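Ferrous iron uptake transporter protein B (Streptococcus thermophilus, PDB 3TAH) probably drives GTP-dependent uptake of ferrous iron across the cell membrane, its G-protein and helical domains being the part described here, with a GDP analogue bound. Local coordinates at residues M62-P67 against Q208-E213; P172-R177 against S197-A202; I203-Q208 against A214-S219. The protein carries 1 engineered substitution. All blocks are in the same frame, centred on the assembly; numbering follows the deposited sequence. Where two conformers were deposited one is given.

Contact 1: residues M62-P67 against Q208-E213; sequences MSPYSP and QDSLVE
Pro-64 meets Leu-211 in the apolar half of a contact that joins the loop after strand 51-55 of the G-protein domain to the start of helix 210-215 in the helical domain. Pro-64 CB lies 3.5 Å from Leu-211 CD1, tighter than ordinary van der Waals contact. Leu-211 places its CG anti to the carbonyl carbon (chi1 -74°), which carries the CD1 branch toward the proline.

The polar groups gather mainly at Pro-64 CG. Asp-209 OD1 runs alongside Pro-64 CG at 3.4 Å and is also near Pro-64 CD, the two side chains sliding past each other in opposite directions, while Ser-210 OG stands 3.9 Å from Pro-64 CG. No direct hydrogen bond joins the two segments. A water connects them instead, accepting from Ser-210 N at 3.0 Å and hydrogen-bonded to Tyr-65 OH at 3.3 Å; Pro-64 CD lies above one face of the Tyr-65 ring, toward its rim.

Bonds within each segment fix the surfaces that meet. As N-cap, Asp-209 turns its CG anti to the backbone N (chi1 -173°) and accepts from Val-212 N through the anti lone pair of OD2, at 3.0 Å. In the loop, Ser-63 OG accepts from Tyr-65 N at 3.2 Å, an ST turn around Pro-64.

The direct contact is thus non-polar packing on the Pro-64 ring, and the polar links are indirect: they pass through the water and through Arg-73 of helix 67-77, which pairs with Asp-209 OD2 and hydrogen-bonds to Met-62 O.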
# COMPACT_ATOMS: atom_id res chain seq x y z
N MET A 62 6.23 -3.99 2.90
CA MET A 62 5.67 -4.37 4.21
C MET A 62 6.16 -5.79 4.57
O MET A 62 5.38 -6.75 4.63
CB MET A 62 4.15 -4.24 4.20
CG MET A 62 3.72 -2.80 4.40
SD MET A 62 1.94 -2.63 4.65
CE MET A 62 1.45 -3.06 3.04
N SER A 63 7.46 -5.86 4.82
CA SER A 63 8.12 -7.10 5.22
C SER A 63 8.20 -7.18 6.75
O SER A 63 7.96 -6.19 7.44
CB SER A 63 9.52 -7.19 4.60
OG SER A 63 10.48 -6.64 5.49
N PRO A 64 8.54 -8.36 7.30
CA PRO A 64 8.61 -8.47 8.76
C PRO A 64 9.93 -8.00 9.39
O PRO A 64 10.08 -8.10 10.61
CB PRO A 64 8.36 -9.98 9.01
CG PRO A 64 8.73 -10.67 7.74
CD PRO A 64 8.80 -9.64 6.62
N TYR A 65 10.84 -7.45 8.59
CA TYR A 65 12.24 -7.25 8.98
C TYR A 65 12.66 -5.87 9.48
O TYR A 65 13.85 -5.65 9.74
CB TYR A 65 13.12 -7.67 7.80
CG TYR A 65 12.83 -9.09 7.33
CD1 TYR A 65 12.93 -10.16 8.21
CD2 TYR A 65 12.46 -9.36 6.00
CE1 TYR A 65 12.67 -11.46 7.80
CE2 TYR A 65 12.20 -10.67 5.58
CZ TYR A 65 12.31 -11.71 6.49
OH TYR A 65 12.06 -13.01 6.13
N SER A 66 11.73 -4.92 9.62
CA SER A 66 12.07 -3.68 10.31
C SER A 66 10.93 -3.19 11.18
O SER A 66 9.76 -3.43 10.85
CB SER A 66 12.51 -2.58 9.33
OG SER A 66 11.40 -1.96 8.73
N PRO A 67 11.26 -2.51 12.30
CA PRO A 67 10.25 -1.95 13.18
C PRO A 67 9.30 -0.99 12.46
O PRO A 67 8.12 -0.98 12.76
CB PRO A 67 11.09 -1.19 14.20
CG PRO A 67 12.35 -1.99 14.28
CD PRO A 67 12.62 -2.34 12.87
N GLN A 208 5.13 -17.16 3.21
CA GLN A 208 5.58 -17.59 4.53
C GLN A 208 6.09 -16.47 5.43
O GLN A 208 7.12 -16.59 6.10
CB GLN A 208 6.61 -18.70 4.39
CG GLN A 208 5.96 -19.94 3.81
CD GLN A 208 6.89 -20.68 2.94
OE1 GLN A 208 7.47 -21.67 3.35
NE2 GLN A 208 7.05 -20.19 1.72
N ASP A 209 5.34 -15.38 5.42
CA ASP A 209 5.59 -14.26 6.30
C ASP A 209 5.52 -14.70 7.76
O ASP A 209 4.49 -15.16 8.24
CB ASP A 209 4.56 -13.16 6.05
CG ASP A 209 4.87 -11.91 6.81
OD1 ASP A 209 5.63 -11.07 6.28
OD2 ASP A 209 4.36 -11.77 7.95
N SER A 210 6.63 -14.56 8.47
CA SER A 210 6.74 -15.08 9.83
C SER A 210 5.83 -14.35 10.83
O SER A 210 5.39 -14.96 11.79
CB SER A 210 8.21 -15.05 10.28
OG SER A 210 8.73 -13.75 10.17
N LEU A 211 5.54 -13.07 10.61
CA LEU A 211 4.64 -12.32 11.50
C LEU A 211 3.19 -12.77 11.39
O LEU A 211 2.52 -12.95 12.41
CB LEU A 211 4.71 -10.81 11.22
CG LEU A 211 5.94 -10.03 11.69
CD1 LEU A 211 5.91 -8.63 11.09
CD2 LEU A 211 5.99 -9.99 13.21
N VAL A 212 2.71 -12.95 10.17
CA VAL A 212 1.34 -13.42 9.95
C VAL A 212 1.20 -14.84 10.49
O VAL A 212 0.21 -15.16 11.15
CB VAL A 212 0.90 -13.30 8.47
CG1 VAL A 212 -0.36 -14.10 8.19
CG2 VAL A 212 0.70 -11.81 8.10
N GLU A 213 2.20 -15.69 10.24
CA GLU A 213 2.15 -17.08 10.72
C GLU A 213 2.08 -17.17 12.25
O GLU A 213 1.35 -17.99 12.80
CB GLU A 213 3.36 -17.86 10.22
CG GLU A 213 3.30 -18.12 8.74
CD GLU A 213 4.55 -18.72 8.17
OE1 GLU A 213 5.60 -18.72 8.83
OE2 GLU A 213 4.49 -19.19 7.02
O HOH W 1 9.07 -14.24 6.78

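Contact 2: residues P172-R177 against S197-A202; sequences PIYDDR and SARFYA
Arg-199 reaches out from helix 198-206 to Pro-172 and Tyr-174, and it has more surface buried here than any other residue of the two segments. With CG anti to the backbone N (chi1 -170°) and the chain extended from CG to NE, its guanidinium is carried far enough to bridge backbones whose nearest CA atoms, those of Pro-172 and Arg-199, are 10.5 Å apart.

At the far end NH2 gives a weak hydrogen bond to Pro-172 O, 3.1 Å long and bent to 124°. A water lying at the guanidinium edge, in its plane, makes a firmer link: it accepts from Arg-199 NE at 2.7 Å and donates to Pro-172 O at 2.7 Å. The carbonyl oxygen is therefore gripped both directly and through water, and the bridge on NE adds a second hold on the rotation of the guanidinium.

The CB of Tyr-174 leaves the backbone toward segment 197-202, and the tyrosine and arginine side chains cross obliquely, the ring and guanidinium planes 26° apart. Arg-199 NH2 comes within 3.6 Å of Tyr-174 CD2. Pro-172 O lies over the centre of one ring face, 3.8 Å above the plane, side by side with NH2 on the same side of the ring.

Glu-179 of helix 176-189 supplies the salt-bridge partner of Arg-199 NH2 and also accepts from Tyr-174 N. With Phe-252 of helix 241-259 packed on both Pro-172 and Tyr-174, this buried contact joins the lead-in to helix 176-189 to helix 198-206 within the helical domain, while Glu-105 of helix 93-105 reaches in from the G-protein domain to bind Tyr-174 OH.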
# COMPACT_ATOMS: atom_id res chain seq x y z
N PRO A 172 -4.53 -5.62 -7.68
CA PRO A 172 -3.65 -6.11 -8.76
C PRO A 172 -3.85 -7.60 -9.02
O PRO A 172 -3.76 -8.41 -8.10
CB PRO A 172 -2.23 -5.86 -8.21
CG PRO A 172 -2.41 -4.69 -7.30
CD PRO A 172 -3.77 -4.86 -6.68
N ILE A 173 -4.15 -7.96 -10.26
CA ILE A 173 -4.38 -9.35 -10.64
C ILE A 173 -3.07 -9.89 -11.17
O ILE A 173 -2.49 -9.31 -12.10
CB ILE A 173 -5.52 -9.48 -11.69
CG1 ILE A 173 -6.85 -9.01 -11.11
CG2 ILE A 173 -5.66 -10.94 -12.17
CD1 ILE A 173 -7.98 -8.91 -12.15
N TYR A 174 -2.59 -10.98 -10.58
CA TYR A 174 -1.32 -11.60 -10.95
C TYR A 174 -1.55 -12.80 -11.87
O TYR A 174 -2.68 -13.06 -12.28
CB TYR A 174 -0.57 -12.02 -9.68
CG TYR A 174 -0.34 -10.87 -8.74
CD1 TYR A 174 0.29 -9.69 -9.19
CD2 TYR A 174 -0.75 -10.92 -7.43
CE1 TYR A 174 0.50 -8.61 -8.34
CE2 TYR A 174 -0.55 -9.83 -6.57
CZ TYR A 174 0.08 -8.68 -7.04
OH TYR A 174 0.30 -7.61 -6.21
N ASP A 175 -0.48 -13.52 -12.20
CA ASP A 175 -0.58 -14.70 -13.06
C ASP A 175 -1.66 -15.66 -12.58
O ASP A 175 -1.82 -15.85 -11.36
CB ASP A 175 0.74 -15.46 -13.12
CG ASP A 175 0.69 -16.59 -14.12
OD1 ASP A 175 0.56 -17.76 -13.70
OD2 ASP A 175 0.71 -16.29 -15.32
N ASP A 176 -2.39 -16.27 -13.51
CA ASP A 176 -3.39 -17.31 -13.16
C ASP A 176 -2.93 -18.34 -12.14
O ASP A 176 -3.73 -18.78 -11.30
CB ASP A 176 -3.86 -18.09 -14.40
CG ASP A 176 -4.77 -17.28 -15.29
OD1 ASP A 176 -5.30 -16.24 -14.84
OD2 ASP A 176 -4.96 -17.70 -16.44
N ARG A 177 -1.67 -18.74 -12.22
CA ARG A 177 -1.12 -19.77 -11.30
C ARG A 177 -0.98 -19.24 -9.88
O ARG A 177 -1.19 -20.00 -8.92
CB ARG A 177 0.22 -20.29 -11.78
CG ARG A 177 0.19 -21.10 -13.07
CD ARG A 177 1.60 -21.28 -13.58
NE ARG A 177 2.16 -20.02 -14.06
CZ ARG A 177 3.42 -19.83 -14.44
NH1 ARG A 177 4.31 -20.82 -14.42
NH2 ARG A 177 3.81 -18.63 -14.85
N SER A 197 -9.27 -7.50 4.21
CA SER A 197 -7.83 -7.68 4.18
C SER A 197 -7.45 -9.12 3.88
O SER A 197 -6.26 -9.47 3.95
CB SER A 197 -7.23 -7.22 5.52
OG SER A 197 -7.88 -7.83 6.63
N ALA A 198 -8.43 -9.95 3.52
CA ALA A 198 -8.19 -11.39 3.34
C ALA A 198 -7.08 -11.65 2.33
O ALA A 198 -6.24 -12.52 2.56
CB ALA A 198 -9.46 -12.13 2.93
N ARG A 199 -7.08 -10.90 1.24
CA ARG A 199 -6.06 -11.07 0.20
C ARG A 199 -4.65 -10.74 0.70
O ARG A 199 -3.69 -11.44 0.34
CB ARG A 199 -6.42 -10.23 -1.03
CG ARG A 199 -5.57 -10.53 -2.23
CD ARG A 199 -6.13 -9.84 -3.47
NE ARG A 199 -5.19 -9.97 -4.56
CZ ARG A 199 -5.10 -11.00 -5.40
NH1 ARG A 199 -5.91 -12.05 -5.33
NH2 ARG A 199 -4.16 -10.98 -6.34
N PHE A 200 -4.52 -9.69 1.52
CA PHE A 200 -3.25 -9.34 2.14
C PHE A 200 -2.71 -10.52 2.94
O PHE A 200 -1.55 -10.89 2.82
CB PHE A 200 -3.38 -8.13 3.08
CG PHE A 200 -2.11 -7.79 3.79
CD1 PHE A 200 -1.23 -6.88 3.23
CD2 PHE A 200 -1.79 -8.38 5.00
CE1 PHE A 200 -0.04 -6.57 3.87
CE2 PHE A 200 -0.59 -8.06 5.64
CZ PHE A 200 0.27 -7.16 5.06
N TYR A 201 -3.58 -11.10 3.76
CA TYR A 201 -3.19 -12.24 4.59
C TYR A 201 -2.90 -13.47 3.75
O TYR A 201 -1.95 -14.19 4.03
CB TYR A 201 -4.27 -12.55 5.62
CG TYR A 201 -4.31 -11.56 6.74
CD1 TYR A 201 -3.30 -11.53 7.70
CD2 TYR A 201 -5.36 -10.67 6.87
CE1 TYR A 201 -3.33 -10.62 8.74
CE2 TYR A 201 -5.40 -9.77 7.91
CZ TYR A 201 -4.39 -9.75 8.85
OH TYR A 201 -4.42 -8.84 9.88
N ALA A 202 -3.70 -13.72 2.71
CA ALA A 202 -3.49 -14.89 1.86
C ALA A 202 -2.11 -14.82 1.17
O ALA A 202 -1.39 -15.82 1.12
CB ALA A 202 -4.61 -15.03 0.84
O HOH W 2 -3.46 -8.02 -5.40

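Contact 3: residues I203-Q208 against A214-S219; sequences IKLFEQ and AELDLS
Leu-205 extends its two methyl branches toward Leu-216 and Leu-218, one to each, where the end of helix 198-206 faces the chain leaving helix 210-215. Its CG sits anti to the carbonyl carbon (chi1 -75°), and a nearly extended second torsion (chi2 164°) sets the fork so that CD1 and CD2 address different partners. Leu-205 CD2 meets Leu-218 CD1 tip to tip at 4.1 Å. Leu-218 shares the same first torsion but reaches from an extended backbone, past the helix end. Leu-216, for which two conformers were deposited, brings its CD2 to 3.9 Å from Leu-205 CD1 in the conformer described, also tip to tip, so the Leu-216 half is less certain.

Next to Leu-205, Lys-204 folds back, its chain bent at the second torsion (chi2 -84°): its NZ forms a salt bridge with Glu-207 OE1 at 2.7 Å, entering on the syn side of the carboxylate. The helix closes in a Schellman motif, with bonds from Gln-208 N to Leu-205 O and from Asp-209 N to Lys-204 O.

Leu-205 also touches Leu-189 and Val-212, and Leu-218 rests on Ile-226 of helix 220-237, so the leucines belong to a wider apolar core. Across the two segments the contact is purely hydrophobic: dispersion and burial of methyl groups join them, and the polar bonds stay within each segment or go to residues outside the two, chiefly at the helix end of 203-208.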
# COMPACT_ATOMS: atom_id res chain seq x y z
N ILE A 203 -1.75 -13.66 0.66
CA ILE A 203 -0.46 -13.48 -0.02
C ILE A 203 0.69 -13.62 0.98
O ILE A 203 1.69 -14.26 0.67
CB ILE A 203 -0.37 -12.14 -0.77
CG1 ILE A 203 -1.35 -12.13 -1.94
CG2 ILE A 203 1.06 -11.91 -1.31
CD1 ILE A 203 -1.60 -10.79 -2.53
N LYS A 204 0.54 -13.02 2.15
CA LYS A 204 1.54 -13.16 3.21
C LYS A 204 1.76 -14.61 3.64
O LYS A 204 2.89 -15.03 3.86
CB LYS A 204 1.17 -12.32 4.43
CG LYS A 204 1.37 -10.84 4.20
CD LYS A 204 2.80 -10.44 4.45
CE LYS A 204 3.14 -9.08 3.88
NZ LYS A 204 3.21 -9.13 2.39
N LEU A 205 0.68 -15.37 3.75
CA LEU A 205 0.79 -16.78 4.09
C LEU A 205 1.50 -17.56 2.99
O LEU A 205 2.33 -18.44 3.29
CB LEU A 205 -0.58 -17.39 4.34
CG LEU A 205 -1.16 -16.96 5.70
CD1 LEU A 205 -2.65 -17.24 5.74
CD2 LEU A 205 -0.41 -17.65 6.84
N PHE A 206 1.18 -17.23 1.75
CA PHE A 206 1.80 -17.89 0.61
C PHE A 206 3.32 -17.71 0.64
O PHE A 206 4.08 -18.67 0.44
CB PHE A 206 1.24 -17.39 -0.72
CG PHE A 206 1.89 -18.04 -1.92
CD1 PHE A 206 1.45 -19.28 -2.37
CD2 PHE A 206 2.94 -17.42 -2.59
CE1 PHE A 206 2.05 -19.89 -3.48
CE2 PHE A 206 3.55 -18.02 -3.70
CZ PHE A 206 3.11 -19.25 -4.15
N GLU A 207 3.75 -16.49 0.93
CA GLU A 207 5.19 -16.17 0.98
C GLU A 207 5.86 -16.48 2.33
O GLU A 207 7.02 -16.11 2.57
CB GLU A 207 5.41 -14.72 0.55
CG GLU A 207 5.00 -13.71 1.58
CD GLU A 207 4.84 -12.29 1.05
OE1 GLU A 207 4.54 -11.43 1.90
OE2 GLU A 207 5.03 -12.03 -0.15
N GLN A 208 5.13 -17.16 3.21
CA GLN A 208 5.58 -17.59 4.53
C GLN A 208 6.09 -16.47 5.43
O GLN A 208 7.12 -16.59 6.10
CB GLN A 208 6.61 -18.70 4.39
CG GLN A 208 5.96 -19.94 3.81
CD GLN A 208 6.89 -20.68 2.94
OE1 GLN A 208 7.47 -21.67 3.35
NE2 GLN A 208 7.05 -20.19 1.72
N ALA A 214 2.86 -16.33 12.91
CA ALA A 214 2.85 -16.27 14.37
C ALA A 214 1.56 -15.67 14.93
O ALA A 214 1.13 -16.07 16.00
CB ALA A 214 4.06 -15.48 14.86
N GLU A 215 0.93 -14.73 14.23
CA GLU A 215 -0.22 -14.03 14.79
C GLU A 215 -1.57 -14.72 14.56
O GLU A 215 -2.45 -14.60 15.40
CB GLU A 215 -0.32 -12.57 14.27
CG GLU A 215 -1.06 -12.41 12.96
CD GLU A 215 -1.10 -10.97 12.44
OE1 GLU A 215 -0.78 -10.75 11.27
OE2 GLU A 215 -1.44 -10.06 13.21
N LEU A 216 -1.72 -15.43 13.44
CA LEU A 216 -2.98 -16.08 13.09
C LEU A 216 -3.17 -17.39 13.85
O LEU A 216 -2.24 -18.17 14.00
CB LEU A 216 -3.05 -16.37 11.59
CG LEU A 216 -3.60 -15.28 10.66
CD1 LEU A 216 -2.74 -14.05 10.72
CD2 LEU A 216 -3.69 -15.79 9.23
N ASP A 217 -4.39 -17.62 14.32
CA ASP A 217 -4.74 -18.84 15.04
C ASP A 217 -5.30 -19.77 13.99
O ASP A 217 -6.52 -19.82 13.79
CB ASP A 217 -5.77 -18.53 16.13
CG ASP A 217 -6.24 -19.78 16.87
OD1 ASP A 217 -5.43 -20.68 17.15
OD2 ASP A 217 -7.45 -19.85 17.18
N LEU A 218 -4.39 -20.48 13.31
CA LEU A 218 -4.76 -21.45 12.27
C LEU A 218 -4.74 -22.86 12.82
O LEU A 218 -3.83 -23.24 13.56
CB LEU A 218 -3.83 -21.38 11.05
CG LEU A 218 -3.80 -20.03 10.33
CD1 LEU A 218 -2.87 -20.07 9.11
CD2 LEU A 218 -5.21 -19.57 9.93
N SER A 219 -5.74 -23.65 12.42
CA SER A 219 -5.79 -25.05 12.80
C SER A 219 -4.70 -25.83 12.09
O SER A 219 -4.12 -25.37 11.08
CB SER A 219 -7.15 -25.65 12.44
OG SER A 219 -7.29 -25.79 11.03

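How the contacts relate
All three contacts cluster about helix 198-206 and helix 210-215, with contact 1 at the domain boundary. Contact 1 joins the G-protein domain to the helical domain, and contacts 2 and 3 lie away from the annotated sites; the side chain of Leu-211 is about 11 Å from that of Val-36, predicted to bind GTP. Contacts 1 and 3 are the nearest pair, their centres about 10 Å apart. They share Gln-208, and Val-212 CG2 packs 3.7 Å from Lys-204 CB. Contact 2, centred about 17 Å from contact 1 and 14 Å from contact 3, is connected to both through helix 198-206: Phe-200 packs on Met-62 of contact 1, and Tyr-201 on Val-212 of contact 1 and Leu-216 of contact 3.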